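PDB 1VBF: protein-L-isoaspartate(D-aspartate) O-methyltransferase from Sulfolobus tokodaii, which probably transfers a methyl group from S-adenosyl-L-methionine to L-isoaspartyl residues of damaged proteins, marking them for repair or degradation. Local coordinates for residues Leu27-Asn32 with Glu43-Leu48; Thr79-Tyr84 with Glu102-Tyr107; Leu56-Phe61 with Val191-Ile196. All blocks are in the same frame, centred on the assembly; numbering follows the deposited sequence.

Overall arrangement
The three contacts follow the Rossmann-like methyltransferase fold from its N-terminal part to its last sheet strand. Interaction 1 comes first along the chain, and interaction 2 is nested in the long loop closed by interaction 3. Interactions 1 and 2 are neighbours, their centres about 11 Å apart, and they touch through Tyr107 and Met104 of helix 102-109. Interaction 3 lies about 14 Å from the centre of interaction 1 and about 16 Å from that of interaction 2, which it meets where Tyr84 packs on helix 56-65. They join loop 27-32 to strand 45-48, turn 79-82 to helix 102-109, and helix 56-65 to the end of strand 184-191. Interactions 1 and 2 both extend to a second subunit.

Interaction 1. Residues Leu27-Asn32 with Glu43-Leu48; sequences LFLPEN and EALPIL
The puckered ring of Pro30 presents its CD corner to the tip of Ile47, with CD 4.2 Å from Ile47 CD1, while Tyr107 of helix 102-109 packs against the same proline. The flat side-chain amide of Asn32 offers ND2 to a water in a weak bond. Pro30 and Asn32 belong to an irregular loop that runs beside the small β-hairpin of strands 45-48 and 51-53. The hairpin carries a classic beta bulge: Ile47 and Leu48 together face a single residue of strand 51-53.

The apolar part of the contact is made by branch ends. Leu29 and Leu45 cross at about a right angle and meet methyl to methyl, Leu29 CD2 lying 3.9 Å from Leu45 CD1. Leu29 does not leave its backbone in the direction of the strand; its CG stands opposite the carbonyl carbon (chi1 -69°), and the extended chain beyond it brings CD2 over. Leucine suits both places because its apolar methyls fill the buried space between loop and strand, whose nearest CA atoms, those of Pro30 and Ile47, are 8.0 Å apart. Ile47 likewise meets the proline almost perpendicularly, using the end of its longer branch, and its side chain also packs on Met104.

The polar atoms nearby are joined through water and through another chain. Asn32 ND2 also donates to Ile47 O of the second subunit, and the reciprocal bond, from Asn32 of that subunit to Ile47 O here, is weak. An asparagine fits this spot because its amide bonds to the neighbouring subunit and, only weakly and through a water, to its own chain. That water donates to Pro46 O at 2.6 Å and accepts the weak bond from Asn32 ND2 at 3.4 Å.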
# COMPACT_ATOMS: atom_id res chain seq x y z
N LEU B 27 7.19 -6.90 -41.71
CA LEU B 27 6.56 -8.05 -42.35
C LEU B 27 5.92 -9.01 -41.34
O LEU B 27 5.18 -9.92 -41.73
CB LEU B 27 7.58 -8.81 -43.21
CG LEU B 27 7.61 -8.57 -44.74
CD1 LEU B 27 7.11 -7.17 -45.13
CD2 LEU B 27 9.05 -8.79 -45.22
N PHE B 28 6.20 -8.83 -40.05
CA PHE B 28 5.58 -9.71 -39.09
C PHE B 28 4.63 -8.94 -38.22
O PHE B 28 3.96 -9.52 -37.37
CB PHE B 28 6.63 -10.36 -38.22
CG PHE B 28 7.66 -11.12 -38.98
CD1 PHE B 28 8.64 -10.44 -39.69
CD2 PHE B 28 7.70 -12.51 -38.93
CE1 PHE B 28 9.66 -11.14 -40.35
CE2 PHE B 28 8.70 -13.22 -39.58
CZ PHE B 28 9.69 -12.53 -40.28
N LEU B 29 4.56 -7.63 -38.43
CA LEU B 29 3.67 -6.77 -37.66
C LEU B 29 2.38 -6.44 -38.41
O LEU B 29 2.41 -6.26 -39.63
CB LEU B 29 4.40 -5.47 -37.30
CG LEU B 29 5.54 -5.58 -36.29
CD1 LEU B 29 6.33 -4.28 -36.27
CD2 LEU B 29 5.00 -5.90 -34.89
N PRO B 30 1.25 -6.35 -37.69
CA PRO B 30 -0.06 -6.04 -38.29
C PRO B 30 -0.02 -4.64 -38.91
O PRO B 30 0.98 -3.92 -38.76
CB PRO B 30 -1.03 -6.08 -37.10
CG PRO B 30 -0.31 -6.83 -36.06
CD PRO B 30 1.13 -6.44 -36.23
N GLU B 31 -1.10 -4.25 -39.57
CA GLU B 31 -1.20 -2.94 -40.21
C GLU B 31 -1.08 -1.79 -39.20
O GLU B 31 -0.27 -0.87 -39.36
CB GLU B 31 -2.55 -2.86 -40.93
CG GLU B 31 -2.90 -1.53 -41.60
CD GLU B 31 -1.85 -1.09 -42.61
OE1 GLU B 31 -1.09 -1.97 -43.09
OE2 GLU B 31 -1.81 0.13 -42.93
N ASN B 32 -1.90 -1.86 -38.16
CA ASN B 32 -1.94 -0.86 -37.10
C ASN B 32 -0.58 -0.52 -36.46
O ASN B 32 -0.38 0.58 -35.98
CB ASN B 32 -2.92 -1.33 -36.00
CG ASN B 32 -2.62 -2.77 -35.54
OD1 ASN B 32 -2.69 -3.72 -36.33
ND2 ASN B 32 -2.26 -2.92 -34.27
N GLU B 43 9.18 -0.06 -26.53
CA GLU B 43 7.86 -0.50 -26.10
C GLU B 43 7.46 -1.88 -26.61
O GLU B 43 7.90 -2.32 -27.66
CB GLU B 43 6.81 0.47 -26.56
CG GLU B 43 7.05 1.88 -26.19
CD GLU B 43 5.96 2.75 -26.78
OE1 GLU B 43 4.78 2.53 -26.44
OE2 GLU B 43 6.31 3.63 -27.60
N ALA B 44 6.59 -2.54 -25.85
CA ALA B 44 6.08 -3.85 -26.21
C ALA B 44 4.83 -3.55 -26.99
O ALA B 44 4.06 -2.68 -26.61
CB ALA B 44 5.73 -4.65 -24.97
N LEU B 45 4.62 -4.27 -28.09
CA LEU B 45 3.47 -4.04 -28.96
C LEU B 45 2.31 -5.02 -28.74
O LEU B 45 2.50 -6.23 -28.54
CB LEU B 45 3.94 -4.03 -30.42
CG LEU B 45 5.29 -3.30 -30.62
CD1 LEU B 45 5.77 -3.36 -32.08
CD2 LEU B 45 5.16 -1.86 -30.16
N PRO B 46 1.08 -4.50 -28.75
CA PRO B 46 -0.16 -5.25 -28.56
C PRO B 46 -0.49 -6.09 -29.77
O PRO B 46 -0.59 -5.57 -30.88
CB PRO B 46 -1.21 -4.15 -28.37
CG PRO B 46 -0.42 -2.95 -28.02
CD PRO B 46 0.79 -3.07 -28.87
N ILE B 47 -0.68 -7.39 -29.56
CA ILE B 47 -1.01 -8.30 -30.65
C ILE B 47 -2.34 -9.00 -30.37
O ILE B 47 -3.20 -9.10 -31.23
CB ILE B 47 0.06 -9.35 -30.83
CG1 ILE B 47 1.41 -8.66 -31.06
CG2 ILE B 47 -0.31 -10.27 -31.98
CD1 ILE B 47 1.42 -7.79 -32.28
N LEU B 48 -2.49 -9.49 -29.15
CA LEU B 48 -3.70 -10.16 -28.73
C LEU B 48 -4.05 -9.72 -27.31
O LEU B 48 -3.18 -9.29 -26.57
CB LEU B 48 -3.50 -11.68 -28.75
CG LEU B 48 -3.53 -12.40 -30.11
CD1 LEU B 48 -3.37 -13.91 -29.89
CD2 LEU B 48 -4.86 -12.11 -30.81
O HOH W 1 -2.89 -5.31 -31.96

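Interaction 2. Residues Thr79-Tyr84 with Glu102-Tyr107; sequences TGIGYY and EKMYNY
Gly80 O accepts a hydrogen bond of 2.8 Å from a water, which also donates weakly to Met104 O, 3.0 Å away. This water links the start of helix 102-109 to the glycine-rich loop after strand 73-77, the first conserved motif of Rossmann-like methyltransferases, which in this family usually lines the S-adenosylmethionine pocket. Thr79 to Gly82 form a type II' turn closed by Gly82 N to Thr79 O at 3.1 Å. Its second position, Gly80, has a positive phi of 61° that glycine adopts easily, and Gly80 N is bonded to Glu99.

Met104, a selenomethionine, packs on the backbone of Gly80, SE being 3.5 Å from Gly80 C. Its CG stands anti to the backbone N (chi1 -175°); the chain then bends at chi2, bringing SE against Gly80, and CE turns away toward Ile47 and Leu48. One helical turn on, Tyr107 lies beside Ile81, both side chains pointing the same way. Its hydroxyl bonds to Phe28 O, which helps fix the ring, while its CE2 touches Ile81 at CB and CG2: Tyr107 CE2 sits 3.7 Å from Ile81 CG2.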
# COMPACT_ATOMS: atom_id res chain seq x y z
N THR B 79 6.57 -18.49 -29.71
CA THR B 79 6.69 -18.02 -31.09
C THR B 79 6.15 -16.61 -31.33
O THR B 79 6.83 -15.78 -31.93
CB THR B 79 5.99 -19.00 -32.07
OG1 THR B 79 6.53 -20.31 -31.88
CG2 THR B 79 6.23 -18.59 -33.52
N GLY B 80 4.94 -16.35 -30.86
CA GLY B 80 4.39 -15.03 -31.07
C GLY B 80 4.25 -14.73 -32.55
O GLY B 80 3.78 -15.58 -33.30
N ILE B 81 4.66 -13.53 -32.98
CA ILE B 81 4.54 -13.13 -34.38
C ILE B 81 5.64 -13.66 -35.28
O ILE B 81 5.69 -13.31 -36.45
CB ILE B 81 4.48 -11.60 -34.52
CG1 ILE B 81 5.84 -10.99 -34.17
CG2 ILE B 81 3.39 -11.04 -33.64
CD1 ILE B 81 5.92 -9.49 -34.46
N GLY B 82 6.54 -14.47 -34.75
CA GLY B 82 7.58 -15.05 -35.58
C GLY B 82 8.82 -14.26 -35.94
O GLY B 82 9.77 -14.84 -36.48
N TYR B 83 8.85 -12.96 -35.63
CA TYR B 83 10.01 -12.13 -35.94
C TYR B 83 11.35 -12.57 -35.30
O TYR B 83 12.39 -12.63 -35.98
CB TYR B 83 9.74 -10.68 -35.55
CG TYR B 83 10.96 -9.82 -35.67
CD1 TYR B 83 11.47 -9.49 -36.92
CD2 TYR B 83 11.65 -9.40 -34.55
CE1 TYR B 83 12.68 -8.75 -37.06
CE2 TYR B 83 12.87 -8.66 -34.66
CZ TYR B 83 13.37 -8.33 -35.92
OH TYR B 83 14.54 -7.60 -36.04
N TYR B 84 11.35 -12.86 -34.00
CA TYR B 84 12.60 -13.28 -33.40
C TYR B 84 12.93 -14.70 -33.88
O TYR B 84 14.10 -15.11 -33.90
CB TYR B 84 12.54 -13.23 -31.86
CG TYR B 84 12.34 -11.84 -31.31
CD1 TYR B 84 11.13 -11.47 -30.74
CD2 TYR B 84 13.34 -10.87 -31.40
CE1 TYR B 84 10.91 -10.20 -30.30
CE2 TYR B 84 13.13 -9.57 -30.95
CZ TYR B 84 11.91 -9.25 -30.40
OH TYR B 84 11.68 -7.98 -29.95
N GLU B 102 -3.52 -20.60 -29.66
CA GLU B 102 -3.87 -20.97 -31.01
C GLU B 102 -3.98 -19.81 -31.99
O GLU B 102 -3.41 -19.88 -33.08
CB GLU B 102 -5.16 -21.79 -31.03
CG GLU B 102 -5.54 -22.24 -32.45
CD GLU B 102 -6.34 -23.54 -32.50
OE1 GLU B 102 -6.92 -23.82 -33.58
OE2 GLU B 102 -6.37 -24.27 -31.49
N LYS B 103 -4.69 -18.74 -31.64
CA LYS B 103 -4.82 -17.61 -32.54
C LYS B 103 -3.45 -17.07 -32.94
O LYS B 103 -3.22 -16.73 -34.09
CB LYS B 103 -5.64 -16.50 -31.90
CG LYS B 103 -7.01 -16.97 -31.50
CD LYS B 103 -7.89 -15.82 -31.08
CE LYS B 103 -9.26 -16.30 -30.63
NZ LYS B 103 -9.92 -17.02 -31.75
N MSE B 104 -2.54 -17.01 -31.98
CA MSE B 104 -1.18 -16.55 -32.22
C MSE B 104 -0.46 -17.51 -33.17
O MSE B 104 0.25 -17.09 -34.09
CB MSE B 104 -0.44 -16.47 -30.88
CG MSE B 104 0.97 -15.88 -30.98
SE MSE B 104 1.08 -13.96 -31.41
CE MSE B 104 -0.79 -13.49 -31.54
N TYR B 105 -0.65 -18.81 -32.93
CA TYR B 105 -0.07 -19.90 -33.73
C TYR B 105 -0.49 -19.75 -35.19
O TYR B 105 0.31 -19.96 -36.12
CB TYR B 105 -0.57 -21.24 -33.18
CG TYR B 105 -0.12 -22.46 -33.95
CD1 TYR B 105 1.20 -22.87 -33.91
CD2 TYR B 105 -1.01 -23.19 -34.75
CE1 TYR B 105 1.64 -23.96 -34.65
CE2 TYR B 105 -0.59 -24.28 -35.49
CZ TYR B 105 0.74 -24.66 -35.43
OH TYR B 105 1.18 -25.73 -36.16
N ASN B 106 -1.76 -19.41 -35.38
CA ASN B 106 -2.32 -19.25 -36.70
C ASN B 106 -1.71 -18.05 -37.41
O ASN B 106 -1.22 -18.16 -38.54
CB ASN B 106 -3.84 -19.07 -36.63
CG ASN B 106 -4.57 -20.33 -36.14
OD1 ASN B 106 -4.11 -21.45 -36.36
ND2 ASN B 106 -5.72 -20.14 -35.50
N TYR B 107 -1.73 -16.90 -36.73
CA TYR B 107 -1.21 -15.66 -37.28
C TYR B 107 0.20 -15.82 -37.83
O TYR B 107 0.52 -15.26 -38.88
CB TYR B 107 -1.26 -14.57 -36.22
CG TYR B 107 -0.61 -13.25 -36.62
CD1 TYR B 107 -1.30 -12.29 -37.39
CD2 TYR B 107 0.69 -12.97 -36.25
CE1 TYR B 107 -0.68 -11.08 -37.76
CE2 TYR B 107 1.31 -11.79 -36.62
CZ TYR B 107 0.64 -10.85 -37.36
OH TYR B 107 1.32 -9.70 -37.67
O HOH W 2 2.86 -18.17 -33.11

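Interaction 3. Residues Leu56-Phe61 with Val191-Ile196; sequences LNLGIF and VMFGRI
Leu58 carries this contact: its CD1 touches both Val191 and Phe193, its CD2 only Val191 within the segment 191-196. Its CB leaves helix 56-65 in the direction of that segment, and CG then divides the chain. CD2 goes to Val191, 4.2 Å from Val191 CG1. CD1 does double duty: it lies 4.1 Å from the same Val191 CG1 and rests against the far end of the Phe193 ring, 3.6 Å from both CE1 and CZ of Phe193. Leucine suits this place because its fork offers one methyl to the valine and the other to both partners.

The two partners come at Leu58 differently. Val191 crosses it at about a right angle, whereas the side chains of Leu58 and Phe193 come from opposite directions, CD1 meeting the CE1-CZ side of the ring obliquely. Phe193 does not start out aimed at the helix; with CG opposite its carbonyl carbon (chi1 -74°) the ring swings over, and Val191 CB lies in the ring plane at its edge. A long side chain is useful here, since the backbones stay well apart: Leu58 CA and Phe193 CA are 10.6 Å from each other. No hydrogen bond spans the contact, which is purely apolar.

Val191 ends strand 184-191, an outermost strand of the seven-stranded sheet, whose order 3-2-1-4-5-6-7 differs from the 3-2-1-4-5-7-6 of most class I methyltransferases. Gln171 of the adjacent strand 171-177 is bonded to the backbone of both Val191 and Phe193, and Pro164 of strand 159-165 packs on both their side chains. Helix 56-65 thus lies between this end of the sheet and the N-terminal helices 4-10 and 14-22, which receive Leu56 and Ile60.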
# COMPACT_ATOMS: atom_id res chain seq x y z
N LEU B 56 11.74 -4.36 -29.08
CA LEU B 56 12.84 -4.66 -29.97
C LEU B 56 14.18 -4.52 -29.29
O LEU B 56 15.07 -5.36 -29.48
CB LEU B 56 12.81 -3.74 -31.19
CG LEU B 56 13.10 -4.34 -32.58
CD1 LEU B 56 13.67 -3.25 -33.48
CD2 LEU B 56 14.09 -5.47 -32.49
N ASN B 57 14.34 -3.44 -28.52
CA ASN B 57 15.60 -3.24 -27.84
C ASN B 57 15.87 -4.41 -26.89
O ASN B 57 17.00 -4.90 -26.79
CB ASN B 57 15.59 -1.91 -27.08
CG ASN B 57 16.89 -1.11 -27.29
OD1 ASN B 57 18.00 -1.56 -26.93
ND2 ASN B 57 16.77 0.09 -27.88
N LEU B 58 14.84 -4.87 -26.21
CA LEU B 58 15.01 -5.98 -25.30
C LEU B 58 15.33 -7.27 -26.06
O LEU B 58 16.33 -7.95 -25.76
CB LEU B 58 13.75 -6.17 -24.47
CG LEU B 58 13.96 -6.31 -22.97
CD1 LEU B 58 12.75 -6.93 -22.41
CD2 LEU B 58 15.13 -7.20 -22.65
N GLY B 59 14.47 -7.59 -27.05
CA GLY B 59 14.65 -8.78 -27.87
C GLY B 59 16.03 -8.96 -28.52
O GLY B 59 16.64 -10.04 -28.46
N ILE B 60 16.53 -7.90 -29.13
CA ILE B 60 17.84 -7.97 -29.77
C ILE B 60 18.93 -8.19 -28.74
O ILE B 60 19.92 -8.90 -28.99
CB ILE B 60 18.11 -6.67 -30.58
CG1 ILE B 60 16.99 -6.47 -31.60
CG2 ILE B 60 19.45 -6.77 -31.28
CD1 ILE B 60 16.74 -7.73 -32.45
N PHE B 61 18.75 -7.57 -27.57
CA PHE B 61 19.71 -7.72 -26.49
C PHE B 61 19.73 -9.19 -26.03
O PHE B 61 20.79 -9.79 -25.85
CB PHE B 61 19.35 -6.80 -25.31
CG PHE B 61 20.21 -7.02 -24.09
CD1 PHE B 61 21.58 -6.79 -24.15
CD2 PHE B 61 19.66 -7.57 -22.94
CE1 PHE B 61 22.41 -7.11 -23.06
CE2 PHE B 61 20.48 -7.89 -21.84
CZ PHE B 61 21.85 -7.66 -21.90
N VAL B 191 13.10 -6.66 -15.92
CA VAL B 191 12.28 -6.66 -17.13
C VAL B 191 10.82 -6.83 -16.75
O VAL B 191 10.51 -7.11 -15.60
CB VAL B 191 12.71 -7.81 -18.07
CG1 VAL B 191 14.10 -7.57 -18.61
CG2 VAL B 191 12.69 -9.13 -17.31
N MSE B 192 9.93 -6.64 -17.71
CA MSE B 192 8.51 -6.81 -17.45
C MSE B 192 7.81 -7.62 -18.53
O MSE B 192 7.31 -7.07 -19.50
CB MSE B 192 7.81 -5.47 -17.35
CG MSE B 192 8.11 -4.75 -16.08
SE MSE B 192 7.21 -3.05 -16.04
CE MSE B 192 5.40 -3.62 -16.57
N PHE B 193 7.77 -8.94 -18.34
CA PHE B 193 7.12 -9.81 -19.31
C PHE B 193 5.80 -10.29 -18.77
O PHE B 193 5.55 -10.21 -17.58
CB PHE B 193 7.99 -11.03 -19.60
CG PHE B 193 9.17 -10.75 -20.47
CD1 PHE B 193 10.27 -10.06 -19.96
CD2 PHE B 193 9.21 -11.17 -21.79
CE1 PHE B 193 11.38 -9.81 -20.76
CE2 PHE B 193 10.33 -10.92 -22.60
CZ PHE B 193 11.41 -10.24 -22.08
N GLY B 194 4.96 -10.79 -19.68
CA GLY B 194 3.66 -11.34 -19.32
C GLY B 194 3.96 -12.73 -18.79
O GLY B 194 5.04 -13.28 -19.01
N ARG B 195 3.00 -13.31 -18.09
CA ARG B 195 3.19 -14.62 -17.50
C ARG B 195 3.05 -15.77 -18.47
O ARG B 195 2.16 -15.78 -19.32
CB ARG B 195 2.19 -14.81 -16.37
CG ARG B 195 2.49 -14.01 -15.14
CD ARG B 195 1.50 -14.33 -14.08
NE ARG B 195 2.04 -14.02 -12.76
CZ ARG B 195 1.46 -14.39 -11.63
NH1 ARG B 195 0.32 -15.06 -11.66
NH2 ARG B 195 2.02 -14.08 -10.47
N ILE B 196 3.94 -16.76 -18.33
CA ILE B 196 3.91 -17.94 -19.17
C ILE B 196 2.81 -18.84 -18.62
O ILE B 196 2.58 -18.88 -17.42
CB ILE B 196 5.22 -18.67 -19.11
CG1 ILE B 196 5.31 -19.73 -20.21
CG2 ILE B 196 5.37 -19.29 -17.77
CD1 ILE B 196 6.70 -20.33 -20.39